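Local coordinates for RNA 2'-o-ribose methyltransferase (Thermus thermophilus, PDB 1IPA), which probably methylates the 2'-oxygen of a ribose in RNA, as a TrmH-family member with a deep trefoil knot in its active-site architecture, at residues Asn129-Ala142 and Asn245-Leu258. Sequence-based numbering, arbitrary orientation.
Sequences NLGAVLRSADAAGA and NVSVSAALLLYEAL
A132 sets its CB 3.4 Å from CB of S247, a meeting of small side chains consistent with the 8.1 Å closest approach of the axes of helices 129-140 and 246-258, which run at an angle of only 14°. S247 is itself fixed by the N-cap residue: N245 OD1 accepts from S247 N, in the carbonyl plane (2.8 Å), and also from S247 OG. With CG2 anti to its carbonyl carbon, beside the backbone N, V133 turns that branch onto V246 CG2, 3.6 Å away, while L119 of strand 117-122 touches both V133 and A250. S136 OG donates to S247 O (2.9 Å) from above the carbonyl plane, 39° out of it; A251 N reaches the same oxygen from the opposite face, so it accepts two bonds. Putting an alanine in place of S136 is likely to cost S247 O the bond that crosses between the helices, keeping the one from A251 N, and to leave a small gap beside A251 CB. Both helices run nearly parallel over the six-stranded parallel sheet of the SpoU methylase domain, whose strands 117-122 and 210-214 touch L254. A137 CA lies 3.6 Å from L254 CD1. A139 CB faces the Y255 hydroxyl, OH, at 3.3 Å, and A140 CB wedges between L254 CB (3.4 Å) and the obliquely placed Y255 ring. After A140, G141, with positive phi (98°), is C-prime of the Schellman motif ending the helix, and A142 N returns to A137 O.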
loop_
_atom_site.group_PDB
_atom_site.type_symbol
_atom_site.label_atom_id
_atom_site.label_comp_id
_atom_site.label_asym_id
_atom_site.label_seq_id
_atom_site.Cartn_x
_atom_site.Cartn_y
_atom_site.Cartn_z
ATOM N N ASN A 129 -7.771 1.717 1.498
ATOM C CA ASN A 129 -7.889 1.280 0.107
ATOM C C ASN A 129 -6.524 1.245 -0.551
ATOM O O ASN A 129 -6.205 0.305 -1.283
ATOM C CB ASN A 129 -8.798 2.223 -0.689
ATOM C CG ASN A 129 -10.266 2.037 -0.357
ATOM O OD1 ASN A 129 -11.133 2.710 -0.918
ATOM N ND2 ASN A 129 -10.552 1.122 0.561
ATOM N N LEU A 130 -5.720 2.271 -0.287
ATOM C CA LEU A 130 -4.380 2.348 -0.852
ATOM C C LEU A 130 -3.582 1.107 -0.477
ATOM O O LEU A 130 -2.926 0.497 -1.319
ATOM C CB LEU A 130 -3.647 3.597 -0.346
ATOM C CG LEU A 130 -2.159 3.624 -0.709
ATOM C CD1 LEU A 130 -1.999 3.622 -2.234
ATOM C CD2 LEU A 130 -1.496 4.846 -0.077
ATOM N N GLY A 131 -3.644 0.743 0.798
ATOM C CA GLY A 131 -2.928 -0.424 1.273
ATOM C C GLY A 131 -3.408 -1.717 0.640
ATOM O O GLY A 131 -2.593 -2.548 0.236
ATOM N N ALA A 132 -4.723 -1.896 0.549
ATOM C CA ALA A 132 -5.277 -3.114 -0.046
ATOM C C ALA A 132 -4.833 -3.218 -1.504
ATOM O O ALA A 132 -4.463 -4.294 -1.969
ATOM C CB ALA A 132 -6.824 -3.116 0.055
ATOM N N VAL A 133 -4.863 -2.094 -2.216
ATOM C CA VAL A 133 -4.442 -2.050 -3.616
ATOM C C VAL A 133 -2.975 -2.430 -3.792
ATOM O O VAL A 133 -2.630 -3.165 -4.714
ATOM C CB VAL A 133 -4.653 -0.650 -4.229
ATOM C CG1 VAL A 133 -4.048 -0.600 -5.635
ATOM C CG2 VAL A 133 -6.139 -0.327 -4.277
ATOM N N LEU A 134 -2.113 -1.930 -2.908
ATOM C CA LEU A 134 -0.676 -2.242 -2.972
ATOM C C LEU A 134 -0.429 -3.724 -2.742
ATOM O O LEU A 134 0.477 -4.311 -3.314
ATOM C CB LEU A 134 0.094 -1.415 -1.937
ATOM C CG LEU A 134 -0.022 0.106 -2.150
ATOM C CD1 LEU A 134 0.803 0.843 -1.119
ATOM C CD2 LEU A 134 0.458 0.473 -3.542
ATOM N N ARG A 135 -1.257 -4.322 -1.899
ATOM C CA ARG A 135 -1.152 -5.734 -1.590
ATOM C C ARG A 135 -1.488 -6.553 -2.837
ATOM O O ARG A 135 -0.798 -7.522 -3.155
ATOM C CB ARG A 135 -2.111 -6.069 -0.451
ATOM C CG ARG A 135 -2.003 -7.473 0.100
ATOM C CD ARG A 135 -2.946 -7.593 1.276
ATOM N NE ARG A 135 -2.976 -8.920 1.871
ATOM C CZ ARG A 135 -3.808 -9.263 2.847
ATOM N NH1 ARG A 135 -4.672 -8.371 3.324
ATOM N NH2 ARG A 135 -3.780 -10.493 3.345
ATOM N N SER A 136 -2.546 -6.163 -3.543
ATOM C CA SER A 136 -2.942 -6.863 -4.767
ATOM C C SER A 136 -1.889 -6.685 -5.858
ATOM O O SER A 136 -1.581 -7.622 -6.581
ATOM C CB SER A 136 -4.284 -6.344 -5.289
ATOM O OG SER A 136 -5.350 -6.796 -4.482
ATOM N N ALA A 137 -1.348 -5.478 -5.976
ATOM C CA ALA A 137 -0.332 -5.208 -6.982
ATOM C C ALA A 137 0.961 -5.989 -6.690
ATOM O O ALA A 137 1.647 -6.455 -7.605
ATOM C CB ALA A 137 -0.049 -3.727 -7.035
ATOM N N ASP A 138 1.285 -6.141 -5.416
ATOM C CA ASP A 138 2.488 -6.869 -5.027
ATOM C C ASP A 138 2.343 -8.361 -5.334
ATOM O O ASP A 138 3.259 -8.992 -5.864
ATOM C CB ASP A 138 2.755 -6.685 -3.531
ATOM C CG ASP A 138 3.775 -7.675 -2.996
ATOM O OD1 ASP A 138 4.992 -7.400 -3.084
ATOM O OD2 ASP A 138 3.357 -8.742 -2.495
ATOM N N ALA A 139 1.184 -8.915 -4.993
ATOM C CA ALA A 139 0.914 -10.326 -5.212
ATOM C C ALA A 139 0.969 -10.688 -6.694
ATOM O O ALA A 139 1.501 -11.733 -7.069
ATOM C CB ALA A 139 -0.443 -10.687 -4.633
ATOM N N ALA A 140 0.415 -9.813 -7.529
ATOM C CA ALA A 140 0.384 -10.040 -8.967
ATOM C C ALA A 140 1.754 -9.842 -9.600
ATOM O O ALA A 140 2.010 -10.324 -10.699
ATOM C CB ALA A 140 -0.634 -9.109 -9.618
ATOM N N GLY A 141 2.627 -9.122 -8.909
ATOM C CA GLY A 141 3.964 -8.894 -9.430
ATOM C C GLY A 141 4.181 -7.567 -10.135
ATOM O O GLY A 141 5.139 -7.413 -10.880
ATOM N N ALA A 142 3.295 -6.606 -9.912
ATOM C CA ALA A 142 3.452 -5.312 -10.546
ATOM C C ALA A 142 4.830 -4.745 -10.222
ATOM O O ALA A 142 5.388 -5.004 -9.152
ATOM C CB ALA A 142 2.383 -4.369 -10.063
ATOM N N ASN A 245 -14.530 -3.310 -5.036
ATOM C CA ASN A 245 -13.527 -2.555 -4.317
ATOM C C ASN A 245 -12.382 -2.427 -5.323
ATOM O O ASN A 245 -12.176 -3.329 -6.129
ATOM C CB ASN A 245 -13.075 -3.361 -3.092
ATOM C CG ASN A 245 -12.084 -2.614 -2.226
ATOM O OD1 ASN A 245 -10.960 -2.329 -2.639
ATOM N ND2 ASN A 245 -12.500 -2.288 -1.007
ATOM N N VAL A 246 -11.649 -1.314 -5.284
ATOM C CA VAL A 246 -10.544 -1.102 -6.220
ATOM C C VAL A 246 -9.428 -2.140 -6.052
ATOM O O VAL A 246 -8.765 -2.507 -7.017
ATOM C CB VAL A 246 -9.941 0.320 -6.073
ATOM C CG1 VAL A 246 -10.928 1.367 -6.538
ATOM C CG2 VAL A 246 -9.581 0.579 -4.634
ATOM N N SER A 247 -9.224 -2.627 -4.834
ATOM C CA SER A 247 -8.180 -3.613 -4.608
ATOM C C SER A 247 -8.542 -4.926 -5.297
ATOM O O SER A 247 -7.662 -5.652 -5.757
ATOM C CB SER A 247 -7.957 -3.833 -3.107
ATOM O OG SER A 247 -9.013 -4.572 -2.525
ATOM N N VAL A 248 -9.836 -5.229 -5.372
ATOM C CA VAL A 248 -10.281 -6.441 -6.044
ATOM C C VAL A 248 -10.123 -6.277 -7.560
ATOM O O VAL A 248 -9.658 -7.197 -8.241
ATOM C CB VAL A 248 -11.764 -6.783 -5.711
ATOM C CG1 VAL A 248 -12.215 -7.988 -6.518
ATOM C CG2 VAL A 248 -11.914 -7.079 -4.216
ATOM N N SER A 249 -10.498 -5.116 -8.091
ATOM C CA SER A 249 -10.363 -4.866 -9.532
ATOM C C SER A 249 -8.891 -4.896 -9.967
ATOM O O SER A 249 -8.557 -5.428 -11.033
ATOM C CB SER A 249 -10.962 -3.504 -9.923
ATOM O OG SER A 249 -12.370 -3.526 -9.892
ATOM N N ALA A 250 -8.024 -4.325 -9.133
ATOM C CA ALA A 250 -6.604 -4.275 -9.433
ATOM C C ALA A 250 -6.024 -5.676 -9.474
ATOM O O ALA A 250 -5.149 -5.953 -10.282
ATOM C CB ALA A 250 -5.872 -3.424 -8.401
ATOM N N ALA A 251 -6.517 -6.563 -8.608
ATOM C CA ALA A 251 -6.025 -7.938 -8.595
ATOM C C ALA A 251 -6.447 -8.656 -9.874
ATOM O O ALA A 251 -5.637 -9.334 -10.517
ATOM C CB ALA A 251 -6.557 -8.681 -7.394
ATOM N N LEU A 252 -7.717 -8.500 -10.237
ATOM C CA LEU A 252 -8.248 -9.136 -11.433
ATOM C C LEU A 252 -7.438 -8.768 -12.676
ATOM O O LEU A 252 -6.929 -9.635 -13.370
ATOM C CB LEU A 252 -9.716 -8.736 -11.629
ATOM C CG LEU A 252 -10.667 -9.315 -10.576
ATOM C CD1 LEU A 252 -12.059 -8.700 -10.707
ATOM C CD2 LEU A 252 -10.727 -10.828 -10.749
ATOM N N LEU A 253 -7.324 -7.475 -12.944
ATOM C CA LEU A 253 -6.581 -6.984 -14.097
ATOM C C LEU A 253 -5.116 -7.412 -14.064
ATOM O O LEU A 253 -4.575 -7.859 -15.065
ATOM C CB LEU A 253 -6.660 -5.458 -14.144
ATOM C CG LEU A 253 -8.086 -4.908 -14.175
ATOM C CD1 LEU A 253 -8.085 -3.470 -13.718
ATOM C CD2 LEU A 253 -8.665 -5.058 -15.576
ATOM N N LEU A 254 -4.481 -7.285 -12.905
ATOM C CA LEU A 254 -3.075 -7.642 -12.777
ATOM C C LEU A 254 -2.810 -9.149 -12.861
ATOM O O LEU A 254 -1.780 -9.565 -13.414
ATOM C CB LEU A 254 -2.499 -7.042 -11.490
ATOM C CG LEU A 254 -2.588 -5.507 -11.458
ATOM C CD1 LEU A 254 -1.942 -4.969 -10.196
ATOM C CD2 LEU A 254 -1.907 -4.925 -12.688
ATOM N N TYR A 255 -3.720 -9.968 -12.332
ATOM C CA TYR A 255 -3.535 -11.412 -12.426
ATOM C C TYR A 255 -3.758 -11.900 -13.846
ATOM O O TYR A 255 -3.179 -12.891 -14.252
ATOM C CB TYR A 255 -4.454 -12.167 -11.460
ATOM C CG TYR A 255 -3.762 -12.442 -10.148
ATOM C CD1 TYR A 255 -3.706 -11.467 -9.146
ATOM C CD2 TYR A 255 -3.084 -13.642 -9.939
ATOM C CE1 TYR A 255 -2.989 -11.679 -7.975
ATOM C CE2 TYR A 255 -2.365 -13.863 -8.769
ATOM C CZ TYR A 255 -2.321 -12.878 -7.796
ATOM O OH TYR A 255 -1.609 -13.091 -6.642
ATOM N N GLU A 256 -4.600 -11.202 -14.598
ATOM C CA GLU A 256 -4.854 -11.559 -15.989
ATOM C C GLU A 256 -3.602 -11.228 -16.800
ATOM O O GLU A 256 -3.315 -11.868 -17.811
ATOM C CB GLU A 256 -6.051 -10.773 -16.544
ATOM C CG GLU A 256 -6.132 -10.759 -18.093
ATOM C CD GLU A 256 -6.287 -12.153 -18.727
ATOM O OE1 GLU A 256 -6.172 -12.253 -19.971
ATOM O OE2 GLU A 256 -6.528 -13.141 -17.997
ATOM N N ALA A 257 -2.867 -10.211 -16.361
ATOM C CA ALA A 257 -1.633 -9.822 -17.042
ATOM C C ALA A 257 -0.617 -10.923 -16.771
ATOM O O ALA A 257 0.109 -11.344 -17.660
ATOM C CB ALA A 257 -1.131 -8.502 -16.508
ATOM N N LEU A 258 -0.594 -11.395 -15.530
ATOM C CA LEU A 258 0.302 -12.461 -15.117
ATOM C C LEU A 258 -0.055 -13.756 -15.835
ATOM O O LEU A 258 0.819 -14.569 -16.134
ATOM C CB LEU A 258 0.210 -12.667 -13.599
ATOM C CG LEU A 258 0.995 -13.844 -13.008
ATOM C CD1 LEU A 258 2.491 -13.555 -13.104
ATOM C CD2 LEU A 258 0.585 -14.076 -11.551
#